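Local coordinates for protein halocarboxylic acid dehalogenase DehI (Pseudomonas putida, PDB 3BJX) that probably hydrolyses the carbon–halogen bond of 2-haloalkanoic acids, working as an all-helical group I haloacid dehalogenase that packs as a two-subunit assembly, at residues L133-E141 against L239-V247; H196-F205 against Y280-I291. All coordinates share one frame; numbering follows the deposited sequence.

How the interactions relate
Both contacts are buried, but interaction 2 lies deeper, with its centre about 7 Å from that of the chain against about 13 Å for interaction 1. Interaction 1 crosses two helices, 112-143 and 230-248, through aliphatic side chains and one salt bridge at the edge. Interaction 2 lays a loop rich in histidines on helix 267-299, with aromatic rings and histidine hydrogen bonds doing much of the work. The two meet where Q281 OE1 of helix 267-299 probably accepts a hydrogen bond from S140 OG, and where L133 packs on the Q281 backbone. Each also reaches the dimer interface: Y197 makes a cation-pi contact with R244 of the second subunit.

Interaction 1: residues L133-E141 against L239-V247; sequences LLLITALSE and LVTRARELV. Unlike the reference sequence in segment 239-247: R244 (reference Pro).
With its CG2 anti to the backbone N and OG1 near it (chi1 -49°), T137 lays the methyl on R244 CA at 3.6 Å and leaves the hydroxyl facing A243. R244, bent at chi3, swings its guanidinium back to E141, itself bent at chi2. These meetings lie along a helix crossing of -70°, the axes 9.0 Å apart. V247 is the knob of a knob-into-hole fit, sitting among L134, T137, A138 and E141; its CG1 lies 3.6 Å from L134 O. Beyond it, L134 CD2 rests on L246 CB at 3.8 Å, and L133 CG meets A243 CB at 3.9 Å, the small alanine letting the helices close. A water donates both to T137 OG1 and to V240 O (2.6 Å from the water), tying the hydroxyl to the partner backbone. At the edge, R244 NE gives E141 OE1 a nearly straight 3.0 Å bond in the guanidinium plane, though it meets the carboxylate from above its plane; the bond from NH2 is weak. The other oxygen, OE2, pairs with R146 and R248. Three arginines round one buried carboxylate would probably favour its ionised form, beside a mainly apolar crossing.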
loop_
_atom_site.group_PDB
_atom_site.type_symbol
_atom_site.label_atom_id
_atom_site.label_comp_id
_atom_site.label_asym_id
_atom_site.label_seq_id
_atom_site.Cartn_x
_atom_site.Cartn_y
_atom_site.Cartn_z
ATOM N N LEU A 133 5.517 5.023 -12.581
ATOM C CA LEU A 133 4.345 5.381 -11.775
ATOM C C LEU A 133 3.034 5.317 -12.580
ATOM O O LEU A 133 1.994 4.994 -12.022
ATOM C CB LEU A 133 4.522 6.769 -11.127
ATOM C CG LEU A 133 3.435 7.316 -10.196
ATOM C CD1 LEU A 133 3.080 6.328 -9.041
ATOM C CD2 LEU A 133 3.819 8.715 -9.647
ATOM N N LEU A 134 3.090 5.610 -13.876
ATOM C CA LEU A 134 1.913 5.524 -14.749
ATOM C C LEU A 134 1.568 4.088 -15.074
ATOM O O LEU A 134 0.413 3.684 -14.942
ATOM C CB LEU A 134 2.134 6.282 -16.055
ATOM C CG LEU A 134 2.117 7.792 -15.978
ATOM C CD1 LEU A 134 2.835 8.326 -17.198
ATOM C CD2 LEU A 134 0.681 8.376 -15.816
ATOM N N LEU A 135 2.565 3.326 -15.529
ATOM C CA LEU A 135 2.394 1.885 -15.779
ATOM C C LEU A 135 1.737 1.190 -14.573
ATOM O O LEU A 135 0.649 0.644 -14.700
ATOM C CB LEU A 135 3.722 1.211 -16.160
ATOM C CG LEU A 135 3.719 -0.328 -16.255
ATOM C CD1 LEU A 135 2.673 -0.837 -17.238
ATOM C CD2 LEU A 135 5.072 -0.890 -16.618
ATOM N N ILE A 136 2.387 1.251 -13.412
ATOM C CA ILE A 136 1.902 0.642 -12.173
ATOM C C ILE A 136 0.500 1.129 -11.784
ATOM O O ILE A 136 -0.330 0.331 -11.325
ATOM C CB ILE A 136 2.943 0.850 -11.027
ATOM C CG1 ILE A 136 4.264 0.082 -11.319
ATOM C CG2 ILE A 136 2.370 0.571 -9.649
ATOM C CD1 ILE A 136 4.119 -1.316 -11.860
ATOM N N THR A 137 0.240 2.427 -11.983
ATOM C CA THR A 137 -1.113 2.997 -11.846
ATOM C C THR A 137 -2.119 2.462 -12.878
ATOM O O THR A 137 -3.241 2.137 -12.481
ATOM C CB THR A 137 -1.122 4.552 -11.839
ATOM O OG1 THR A 137 -0.141 5.023 -10.914
ATOM C CG2 THR A 137 -2.498 5.099 -11.396
ATOM N N ALA A 138 -1.750 2.358 -14.171
ATOM C CA ALA A 138 -2.670 1.759 -15.170
ATOM C C ALA A 138 -3.020 0.321 -14.783
ATOM O O ALA A 138 -4.194 -0.084 -14.796
ATOM C CB ALA A 138 -2.087 1.803 -16.577
ATOM N N LEU A 139 -1.990 -0.428 -14.393
ATOM C CA LEU A 139 -2.140 -1.782 -13.879
ATOM C C LEU A 139 -2.958 -1.888 -12.587
ATOM O O LEU A 139 -3.758 -2.781 -12.478
ATOM C CB LEU A 139 -0.771 -2.439 -13.694
ATOM C CG LEU A 139 0.198 -2.627 -14.877
ATOM C CD1 LEU A 139 1.291 -3.594 -14.500
ATOM C CD2 LEU A 139 -0.489 -3.072 -16.158
ATOM N N SER A 140 -2.749 -0.995 -11.612
ATOM C CA SER A 140 -3.396 -1.129 -10.322
ATOM C C SER A 140 -4.862 -0.778 -10.449
ATOM O O SER A 140 -5.738 -1.467 -9.904
ATOM C CB SER A 140 -2.740 -0.227 -9.282
ATOM O OG SER A 140 -3.441 -0.296 -8.043
ATOM N N GLU A 141 -5.123 0.291 -11.194
ATOM C CA GLU A 141 -6.476 0.791 -11.375
ATOM C C GLU A 141 -7.407 -0.219 -12.069
ATOM O O GLU A 141 -8.551 -0.432 -11.635
ATOM C CB GLU A 141 -6.387 2.118 -12.130
ATOM C CG GLU A 141 -7.372 3.195 -11.727
ATOM C CD GLU A 141 -7.495 3.429 -10.234
ATOM O OE1 GLU A 141 -6.497 3.353 -9.494
ATOM O OE2 GLU A 141 -8.621 3.723 -9.804
ATOM N N LEU A 239 1.120 12.953 -6.126
ATOM C CA LEU A 239 1.582 12.161 -7.250
ATOM C C LEU A 239 0.722 10.948 -7.492
ATOM O O LEU A 239 0.334 10.701 -8.633
ATOM C CB LEU A 239 3.025 11.713 -7.025
ATOM C CG LEU A 239 4.106 12.426 -7.819
ATOM C CD1 LEU A 239 3.916 13.913 -7.755
ATOM C CD2 LEU A 239 5.486 12.006 -7.282
ATOM N N VAL A 240 0.434 10.189 -6.429
ATOM C CA VAL A 240 -0.458 9.018 -6.509
ATOM C C VAL A 240 -1.800 9.379 -7.170
ATOM O O VAL A 240 -2.231 8.722 -8.119
ATOM C CB VAL A 240 -0.706 8.335 -5.095
ATOM C CG1 VAL A 240 -1.705 7.230 -5.205
ATOM C CG2 VAL A 240 0.567 7.804 -4.493
ATOM N N THR A 241 -2.431 10.434 -6.660
ATOM C CA THR A 241 -3.704 10.960 -7.164
ATOM C C THR A 241 -3.596 11.453 -8.610
ATOM O O THR A 241 -4.365 11.036 -9.464
ATOM C CB THR A 241 -4.179 12.135 -6.314
ATOM O OG1 THR A 241 -4.265 11.745 -4.936
ATOM C CG2 THR A 241 -5.527 12.598 -6.780
ATOM N N ARG A 242 -2.637 12.336 -8.876
ATOM C CA ARG A 242 -2.436 12.877 -10.217
ATOM C C ARG A 242 -2.207 11.795 -11.277
ATOM O O ARG A 242 -2.862 11.807 -12.318
ATOM C CB ARG A 242 -1.308 13.908 -10.220
ATOM C CG ARG A 242 -1.114 14.639 -11.562
ATOM C CD ARG A 242 -2.423 15.252 -12.029
ATOM N NE ARG A 242 -2.283 15.890 -13.327
ATOM C CZ ARG A 242 -3.253 15.954 -14.228
ATOM N NH1 ARG A 242 -4.437 15.398 -13.974
ATOM N NH2 ARG A 242 -3.032 16.580 -15.380
ATOM N N ALA A 243 -1.290 10.864 -11.000
ATOM C CA ALA A 243 -1.056 9.689 -11.847
ATOM C C ALA A 243 -2.325 8.871 -12.113
ATOM O O ALA A 243 -2.491 8.343 -13.204
ATOM C CB ALA A 243 0.029 8.808 -11.246
ATOM N N ARG A 244 -3.202 8.778 -11.107
ATOM C CA ARG A 244 -4.524 8.112 -11.187
ATOM C C ARG A 244 -5.386 8.794 -12.242
ATOM O O ARG A 244 -5.961 8.132 -13.074
ATOM C CB ARG A 244 -5.201 8.074 -9.793
ATOM C CG ARG A 244 -6.579 7.370 -9.668
ATOM C CD ARG A 244 -6.934 7.076 -8.172
ATOM N NE ARG A 244 -6.483 5.726 -7.704
ATOM C CZ ARG A 244 -5.936 5.418 -6.517
ATOM N NH1 ARG A 244 -5.709 6.354 -5.595
ATOM N NH2 ARG A 244 -5.605 4.159 -6.266
ATOM N N GLU A 245 -5.436 10.125 -12.219
ATOM C CA GLU A 245 -6.197 10.895 -13.200
ATOM C C GLU A 245 -5.567 10.778 -14.579
ATOM O O GLU A 245 -6.276 10.613 -15.585
ATOM C CB GLU A 245 -6.274 12.374 -12.815
ATOM C CG GLU A 245 -6.919 12.636 -11.456
ATOM C CD GLU A 245 -6.668 14.026 -10.956
ATOM O OE1 GLU A 245 -5.780 14.704 -11.493
ATOM O OE2 GLU A 245 -7.348 14.450 -10.021
ATOM N N LEU A 246 -4.240 10.882 -14.623
ATOM C CA LEU A 246 -3.533 10.774 -15.875
ATOM C C LEU A 246 -3.830 9.436 -16.561
ATOM O O LEU A 246 -4.001 9.417 -17.783
ATOM C CB LEU A 246 -2.020 11.041 -15.711
ATOM C CG LEU A 246 -1.689 12.524 -15.510
ATOM C CD1 LEU A 246 -0.310 12.716 -14.932
ATOM C CD2 LEU A 246 -1.832 13.300 -16.812
ATOM N N VAL A 247 -3.916 8.326 -15.814
ATOM C CA VAL A 247 -4.234 7.050 -16.503
ATOM C C VAL A 247 -5.671 6.939 -17.003
ATOM O O VAL A 247 -5.908 6.215 -17.964
ATOM C CB VAL A 247 -3.751 5.715 -15.796
ATOM C CG1 VAL A 247 -2.418 5.907 -15.090
ATOM C CG2 VAL A 247 -4.826 5.118 -14.868
HETATM O O HOH W 1 -1.021 6.484 -8.503
#

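Interaction 2: residues H196-F205 against Y280-I291. With SO4 (sulfate ion), chain E; SO4 (sulfate ion), chain K.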
loop_
_atom_site.group_PDB
_atom_site.type_symbol
_atom_site.label_atom_id
_atom_site.label_comp_id
_atom_site.label_asym_id
_atom_site.label_seq_id
_atom_site.Cartn_x
_atom_site.Cartn_y
_atom_site.Cartn_z
ATOM N N HIS A 196 12.048 5.148 4.558
ATOM C CA HIS A 196 10.855 5.497 3.798
ATOM C C HIS A 196 9.657 4.643 4.235
ATOM O O HIS A 196 8.559 4.762 3.684
ATOM C CB HIS A 196 11.126 5.243 2.316
ATOM C CG HIS A 196 12.106 6.195 1.699
ATOM N ND1 HIS A 196 13.469 6.084 1.875
ATOM C CD2 HIS A 196 11.920 7.248 0.866
ATOM C CE1 HIS A 196 14.078 7.047 1.207
ATOM N NE2 HIS A 196 13.162 7.764 0.579
ATOM N N TYR A 197 9.893 3.784 5.231
ATOM C CA TYR A 197 8.982 2.697 5.613
ATOM C C TYR A 197 8.558 1.879 4.410
ATOM O O TYR A 197 7.356 1.690 4.150
ATOM C CB TYR A 197 7.800 3.211 6.464
ATOM C CG TYR A 197 8.287 3.754 7.785
ATOM C CD1 TYR A 197 8.615 2.894 8.828
ATOM C CD2 TYR A 197 8.471 5.124 7.974
ATOM C CE1 TYR A 197 9.102 3.371 10.030
ATOM C CE2 TYR A 197 8.947 5.622 9.186
ATOM C CZ TYR A 197 9.265 4.735 10.210
ATOM O OH TYR A 197 9.740 5.220 11.417
ATOM N N HIS A 198 9.564 1.404 3.683
ATOM C CA HIS A 198 9.389 0.600 2.472
ATOM C C HIS A 198 9.705 -0.878 2.748
ATOM O O HIS A 198 10.395 -1.199 3.707
ATOM C CB HIS A 198 10.351 1.096 1.392
ATOM C CG HIS A 198 9.893 2.329 0.665
ATOM N ND1 HIS A 198 10.741 3.081 -0.123
ATOM C CD2 HIS A 198 8.685 2.940 0.604
ATOM C CE1 HIS A 198 10.064 4.087 -0.654
ATOM N NE2 HIS A 198 8.813 4.018 -0.236
ATOM N N HIS A 199 9.207 -1.769 1.897
ATOM C CA HIS A 199 9.385 -3.225 2.044
ATOM C C HIS A 199 10.789 -3.655 1.596
ATOM O O HIS A 199 11.260 -4.748 1.934
ATOM C CB HIS A 199 8.345 -3.960 1.204
ATOM C CG HIS A 199 8.366 -3.550 -0.236
ATOM N ND1 HIS A 199 7.949 -2.305 -0.657
ATOM C CD2 HIS A 199 8.782 -4.203 -1.347
ATOM C CE1 HIS A 199 8.103 -2.211 -1.963
ATOM N NE2 HIS A 199 8.603 -3.350 -2.408
ATOM N N GLY A 200 11.434 -2.800 0.809
ATOM C CA GLY A 200 12.753 -3.071 0.281
ATOM C C GLY A 200 13.366 -1.833 -0.375
ATOM O O GLY A 200 12.721 -0.765 -0.478
ATOM N N PRO A 201 14.641 -1.950 -0.787
ATOM C CA PRO A 201 15.328 -0.864 -1.460
ATOM C C PRO A 201 14.962 -0.737 -2.964
ATOM O O PRO A 201 14.909 -1.730 -3.676
ATOM C CB PRO A 201 16.793 -1.240 -1.285
ATOM C CG PRO A 201 16.790 -2.702 -1.196
ATOM C CD PRO A 201 15.507 -3.122 -0.587
ATOM N N ALA A 202 14.727 0.490 -3.427
ATOM C CA ALA A 202 14.393 0.752 -4.837
ATOM C C ALA A 202 15.620 0.511 -5.683
ATOM O O ALA A 202 16.745 0.630 -5.170
ATOM C CB ALA A 202 13.956 2.185 -4.998
ATOM N N SER A 203 15.415 0.202 -6.969
ATOM C CA SER A 203 16.533 0.036 -7.912
ATOM C C SER A 203 17.462 1.224 -7.827
ATOM O O SER A 203 18.674 1.093 -8.047
ATOM C CB SER A 203 16.052 -0.091 -9.361
ATOM O OG SER A 203 15.156 -1.167 -9.522
ATOM N N ASP A 204 16.877 2.380 -7.492
ATOM C CA ASP A 204 17.598 3.659 -7.395
ATOM C C ASP A 204 18.729 3.563 -6.417
ATOM O O ASP A 204 19.824 4.072 -6.677
ATOM C CB ASP A 204 16.666 4.770 -6.895
ATOM C CG ASP A 204 15.504 5.009 -7.806
ATOM O OD1 ASP A 204 14.673 4.075 -8.001
ATOM O OD2 ASP A 204 15.411 6.141 -8.309
ATOM N N PHE A 205 18.418 2.945 -5.275
ATOM C CA PHE A 205 19.353 2.739 -4.167
ATOM C C PHE A 205 20.338 1.602 -4.449
ATOM O O PHE A 205 21.500 1.690 -4.074
ATOM C CB PHE A 205 18.596 2.560 -2.844
ATOM C CG PHE A 205 17.739 3.750 -2.483
ATOM C CD1 PHE A 205 18.231 5.062 -2.628
ATOM C CD2 PHE A 205 16.440 3.577 -2.006
ATOM C CE1 PHE A 205 17.439 6.160 -2.319
ATOM C CE2 PHE A 205 15.643 4.675 -1.700
ATOM C CZ PHE A 205 16.141 5.966 -1.845
ATOM N N TYR A 280 3.021 -0.486 -4.806
ATOM C CA TYR A 280 3.981 0.113 -5.733
ATOM C C TYR A 280 3.567 1.491 -6.279
ATOM O O TYR A 280 4.426 2.276 -6.625
ATOM C CB TYR A 280 4.461 -0.860 -6.834
ATOM C CG TYR A 280 5.629 -1.719 -6.393
ATOM C CD1 TYR A 280 6.919 -1.180 -6.262
ATOM C CD2 TYR A 280 5.444 -3.068 -6.086
ATOM C CE1 TYR A 280 7.984 -1.973 -5.828
ATOM C CE2 TYR A 280 6.501 -3.865 -5.666
ATOM C CZ TYR A 280 7.756 -3.315 -5.536
ATOM O OH TYR A 280 8.788 -4.132 -5.129
ATOM N N GLN A 281 2.270 1.803 -6.319
ATOM C CA GLN A 281 1.841 3.203 -6.558
ATOM C C GLN A 281 2.539 4.166 -5.594
ATOM O O GLN A 281 3.106 5.173 -6.014
ATOM C CB GLN A 281 0.325 3.358 -6.432
ATOM C CG GLN A 281 -0.496 2.519 -7.386
ATOM C CD GLN A 281 -1.971 2.771 -7.250
ATOM O OE1 GLN A 281 -2.704 2.003 -6.611
ATOM N NE2 GLN A 281 -2.430 3.836 -7.849
ATOM N N ARG A 282 2.514 3.830 -4.302
ATOM C CA ARG A 282 3.067 4.691 -3.252
ATOM C C ARG A 282 4.586 4.627 -3.216
ATOM O O ARG A 282 5.242 5.629 -2.926
ATOM C CB ARG A 282 2.505 4.306 -1.874
ATOM C CG ARG A 282 1.110 4.773 -1.589
ATOM C CD ARG A 282 0.049 3.908 -2.246
ATOM N NE ARG A 282 -1.283 4.430 -1.967
ATOM C CZ ARG A 282 -2.382 4.066 -2.610
ATOM N NH1 ARG A 282 -2.332 3.118 -3.544
ATOM N NH2 ARG A 282 -3.545 4.624 -2.283
ATOM N N PHE A 283 5.132 3.451 -3.516
ATOM C CA PHE A 283 6.570 3.217 -3.480
ATOM C C PHE A 283 7.260 4.057 -4.534
ATOM O O PHE A 283 8.212 4.805 -4.218
ATOM C CB PHE A 283 6.879 1.719 -3.636
ATOM C CG PHE A 283 8.363 1.380 -3.629
ATOM C CD1 PHE A 283 8.966 0.873 -2.488
ATOM C CD2 PHE A 283 9.145 1.558 -4.766
ATOM C CE1 PHE A 283 10.313 0.555 -2.462
ATOM C CE2 PHE A 283 10.505 1.240 -4.760
ATOM C CZ PHE A 283 11.085 0.743 -3.601
ATOM N N ILE A 284 6.767 3.944 -5.777
ATOM C CA ILE A 284 7.284 4.707 -6.919
ATOM C C ILE A 284 7.107 6.200 -6.699
ATOM O O ILE A 284 8.056 6.967 -6.897
ATOM C CB ILE A 284 6.592 4.370 -8.253
ATOM C CG1 ILE A 284 6.464 2.860 -8.479
ATOM C CG2 ILE A 284 7.329 5.087 -9.422
ATOM C CD1 ILE A 284 7.681 2.186 -8.947
ATOM N N ALA A 285 5.898 6.631 -6.333
ATOM C CA ALA A 285 5.693 8.041 -5.926
ATOM C C ALA A 285 6.774 8.482 -4.929
ATOM O O ALA A 285 7.446 9.492 -5.163
ATOM C CB ALA A 285 4.301 8.289 -5.368
ATOM N N ASP A 286 6.967 7.728 -3.843
ATOM C CA ASP A 286 7.949 8.110 -2.815
ATOM C C ASP A 286 9.330 8.230 -3.423
ATOM O O ASP A 286 10.053 9.199 -3.134
ATOM C CB ASP A 286 8.046 7.073 -1.689
ATOM C CG ASP A 286 6.770 6.940 -0.876
ATOM O OD1 ASP A 286 5.888 7.816 -0.917
ATOM O OD2 ASP A 286 6.660 5.926 -0.171
ATOM N N ILE A 287 9.710 7.220 -4.221
ATOM C CA ILE A 287 11.044 7.170 -4.806
ATOM C C ILE A 287 11.205 8.257 -5.847
ATOM O O ILE A 287 12.264 8.890 -5.907
ATOM C CB ILE A 287 11.441 5.766 -5.391
ATOM C CG1 ILE A 287 11.404 4.661 -4.317
ATOM C CG2 ILE A 287 12.834 5.819 -6.000
ATOM C CD1 ILE A 287 12.357 4.859 -3.132
ATOM N N THR A 288 10.168 8.484 -6.657
ATOM C CA THR A 288 10.173 9.596 -7.601
ATOM C C THR A 288 10.563 10.908 -6.886
ATOM O O THR A 288 11.419 11.666 -7.368
ATOM C CB THR A 288 8.815 9.767 -8.395
ATOM O OG1 THR A 288 8.590 8.648 -9.264
ATOM C CG2 THR A 288 8.878 11.017 -9.280
ATOM N N ILE A 289 9.946 11.168 -5.736
ATOM C CA ILE A 289 10.265 12.362 -4.945
ATOM C C ILE A 289 11.676 12.382 -4.354
ATOM O O ILE A 289 12.340 13.419 -4.388
ATOM C CB ILE A 289 9.229 12.569 -3.785
ATOM C CG1 ILE A 289 7.825 12.804 -4.349
ATOM C CG2 ILE A 289 9.633 13.722 -2.886
ATOM C CD1 ILE A 289 6.737 12.492 -3.334
ATOM N N SER A 290 12.110 11.263 -3.758
ATOM C CA SER A 290 13.364 11.222 -3.002
ATOM C C SER A 290 14.574 11.521 -3.897
ATOM O O SER A 290 15.522 12.223 -3.487
ATOM C CB SER A 290 13.554 9.840 -2.357
ATOM O OG SER A 290 12.660 9.607 -1.282
ATOM N N ILE A 291 14.538 10.948 -5.104
ATOM C CA ILE A 291 15.648 11.008 -6.068
ATOM C C ILE A 291 15.684 12.347 -6.782
ATOM O O ILE A 291 16.759 12.893 -7.017
ATOM C CB ILE A 291 15.621 9.792 -7.075
ATOM C CG1 ILE A 291 15.708 8.461 -6.304
ATOM C CG2 ILE A 291 16.709 9.899 -8.134
ATOM C CD1 ILE A 291 16.967 8.236 -5.524
HETATM S S SO4 E . 12.371 1.092 -9.099
HETATM O O1 SO4 E . 13.048 2.292 -9.626
HETATM O O2 SO4 E . 10.963 1.103 -9.497
HETATM O O3 SO4 E . 13.018 -0.088 -9.654
HETATM O O4 SO4 E . 12.437 1.021 -7.639
HETATM S S SO4 K . 8.803 4.369 14.277
HETATM O O1 SO4 K . 10.226 4.666 14.089
HETATM O O2 SO4 K . 8.002 5.586 14.141
HETATM O O3 SO4 K . 8.386 3.411 13.259
HETATM O O4 SO4 K . 8.582 3.798 15.602
#
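An aromatic cluster of H198, H199, Y280 and F283 centres this contact, where the loop after helix 183-195 lies on helix 267-299 beside a bound sulfate. The H198 ring is sandwiched: F283 CD1 sits 3.5 Å above one face and H196 CB lies over the opposite face. Its NE2 donates to the anti lone pair of D286 OD2 at 2.9 Å, ring and carboxylate nearly coplanar; R228 and S236 hold the same carboxylate. H199 takes the crowded position between backbone N and carbonyl carbon (chi1 55°), which sets its edge toward the face of Y280 while NE2 bonds straight to Y280 OH at 2.8 Å. H196 NE2 pairs with S290 OG at 2.7 Å. Further along the loop, A202 CB packs on F283 CZ at 3.5 Å, and I287 CD1 fits between H198 CE1 and F205 CE2. D204, whose OD2 accepts from N129, lies against I287 and I291. S203 N gives the sulfate O4 a hydrogen bond, consistent with an anion pocket at this helix start. Were H198 an alanine, D286 would probably lose its ring donor and F283 the ring lying across it. Three histidine nitrogens thus meet three buried polar groups of the helix, orienting the loop.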